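Local coordinates for protein polyketide Synthase III (Ectocarpus siliculosus, PDB 4B0N) that probably catalyses polyketide chain extension as a chalcone synthase-like acyltransferase, taking part in the biosynthesis of phlorotannin monomers in a brown alga, at residues I154-V159 with S183-L188. Sequence-based numbering, arbitrary orientation.
Sequences ISKLVV and SVDRTL
Leu157 grips the neighbouring strand at both backbone positions: its N donates to Asp185 O at 2.7 Å, with an N-H...O angle of 170°, and its O accepts Thr187 N at 3.0 Å. With Asp185 N to Ser155 O and Val159 N to Thr187 O, this makes the ladder of a parallel pair, whose axes diverge by only 8°. On the face shared by Leu157, Arg186, Val159 and Leu188, the side-chain contacts are apolar. Val184 CG2, anti to the backbone N because chi1 of 57° puts CG1 between N and the carbonyl carbon, lies beside Ser155 O and reaches Leu157 CB at 3.9 Å. Leu188 CD2 meets Val159 CB at 3.7 Å, the two side chains running alongside each other. Arg186 instead leads away from 154-159, NH1 forming a salt bridge with Asp171 OD2 and NH2 bonding Pro402 O of the second subunit.

On the other face, Lys156 and Asp185 pack their stems closely, CG to CG 3.7 Å, but Lys156 NZ stays 5.5 Å from Asp185 OD1; the extended lysine continues to Asn203 O. The looser margin is at Ser155 and Leu188, both partly exposed; Leu188 lines the pocket holding malonic acid.

The pair belongs to a beta-alpha-beta unit of the thiolase-like fold: helix 170-177 covers Leu157 and Val184, strand 215-223 flanks 154-161, and 185-190, outermost within this chain, faces the second subunit, to which Leu188 makes backbone hydrogen bonds.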
# COMPACT_ATOMS: atom_id res chain seq x y z
N ILE A 154 6.75 -15.10 -12.95
CA ILE A 154 6.12 -14.01 -12.22
C ILE A 154 6.86 -12.70 -12.50
O ILE A 154 8.07 -12.61 -12.29
CB ILE A 154 6.05 -14.30 -10.70
CG1 ILE A 154 5.26 -15.59 -10.43
CG2 ILE A 154 5.48 -13.12 -9.93
CD1 ILE A 154 3.83 -15.60 -10.96
N SER A 155 6.12 -11.70 -12.98
CA SER A 155 6.68 -10.39 -13.32
C SER A 155 6.30 -9.32 -12.31
O SER A 155 7.04 -8.35 -12.11
CB SER A 155 6.21 -9.96 -14.71
OG SER A 155 6.55 -10.92 -15.70
N LYS A 156 5.15 -9.51 -11.67
CA LYS A 156 4.61 -8.55 -10.72
C LYS A 156 4.22 -9.23 -9.42
O LYS A 156 3.61 -10.31 -9.42
CB LYS A 156 3.40 -7.82 -11.31
CG LYS A 156 3.10 -6.49 -10.66
CD LYS A 156 1.64 -6.12 -10.76
CE LYS A 156 1.40 -4.71 -10.26
NZ LYS A 156 -0.02 -4.47 -9.91
N LEU A 157 4.58 -8.61 -8.30
CA LEU A 157 4.24 -9.12 -6.98
C LEU A 157 3.51 -8.05 -6.17
O LEU A 157 3.99 -6.93 -6.02
CB LEU A 157 5.51 -9.58 -6.25
CG LEU A 157 5.44 -10.06 -4.79
CD1 LEU A 157 4.52 -11.26 -4.64
CD2 LEU A 157 6.84 -10.39 -4.31
N VAL A 158 2.34 -8.42 -5.67
CA VAL A 158 1.54 -7.52 -4.85
C VAL A 158 1.22 -8.18 -3.52
O VAL A 158 0.56 -9.22 -3.49
CB VAL A 158 0.24 -7.10 -5.57
CG1 VAL A 158 -0.62 -6.23 -4.66
CG2 VAL A 158 0.55 -6.37 -6.87
N VAL A 159 1.72 -7.59 -2.44
CA VAL A 159 1.43 -8.07 -1.09
C VAL A 159 0.42 -7.13 -0.44
O VAL A 159 0.50 -5.91 -0.57
CB VAL A 159 2.71 -8.17 -0.22
CG1 VAL A 159 2.38 -8.56 1.21
CG2 VAL A 159 3.69 -9.16 -0.83
N SER A 183 13.99 -8.38 -11.02
CA SER A 183 13.42 -7.21 -11.68
C SER A 183 11.90 -7.13 -11.49
O SER A 183 11.22 -6.36 -12.17
CB SER A 183 13.76 -7.23 -13.17
OG SER A 183 12.87 -8.07 -13.89
N VAL A 184 11.38 -7.92 -10.55
CA VAL A 184 9.93 -8.02 -10.32
C VAL A 184 9.32 -6.69 -9.84
O VAL A 184 9.86 -6.02 -8.96
CB VAL A 184 9.55 -9.21 -9.38
CG1 VAL A 184 10.26 -9.12 -8.04
CG2 VAL A 184 8.05 -9.31 -9.18
N ASP A 185 8.21 -6.31 -10.48
CA ASP A 185 7.42 -5.14 -10.12
C ASP A 185 6.71 -5.44 -8.79
O ASP A 185 5.81 -6.27 -8.74
CB ASP A 185 6.41 -4.85 -11.24
CG ASP A 185 5.49 -3.67 -10.95
OD1 ASP A 185 5.33 -3.28 -9.77
OD2 ASP A 185 4.91 -3.13 -11.91
N ARG A 186 7.13 -4.77 -7.73
CA ARG A 186 6.54 -5.00 -6.40
C ARG A 186 5.71 -3.84 -5.85
O ARG A 186 6.04 -2.67 -6.07
CB ARG A 186 7.59 -5.50 -5.39
CG ARG A 186 8.86 -4.67 -5.25
CD ARG A 186 9.86 -5.43 -4.39
NE ARG A 186 11.06 -4.66 -4.05
CZ ARG A 186 11.22 -3.97 -2.91
NH1 ARG A 186 10.27 -3.93 -1.99
NH2 ARG A 186 12.35 -3.31 -2.71
N THR A 187 4.63 -4.18 -5.16
CA THR A 187 3.74 -3.19 -4.55
C THR A 187 3.21 -3.70 -3.21
O THR A 187 2.79 -4.85 -3.10
CB THR A 187 2.57 -2.81 -5.50
OG1 THR A 187 3.09 -2.38 -6.76
CG2 THR A 187 1.71 -1.69 -4.91
N LEU A 188 3.25 -2.84 -2.20
CA LEU A 188 2.69 -3.15 -0.89
C LEU A 188 1.44 -2.31 -0.61
O LEU A 188 1.52 -1.09 -0.42
CB LEU A 188 3.75 -2.94 0.20
CG LEU A 188 5.03 -3.79 0.13
CD1 LEU A 188 6.12 -3.18 1.00
CD2 LEU A 188 4.77 -5.23 0.53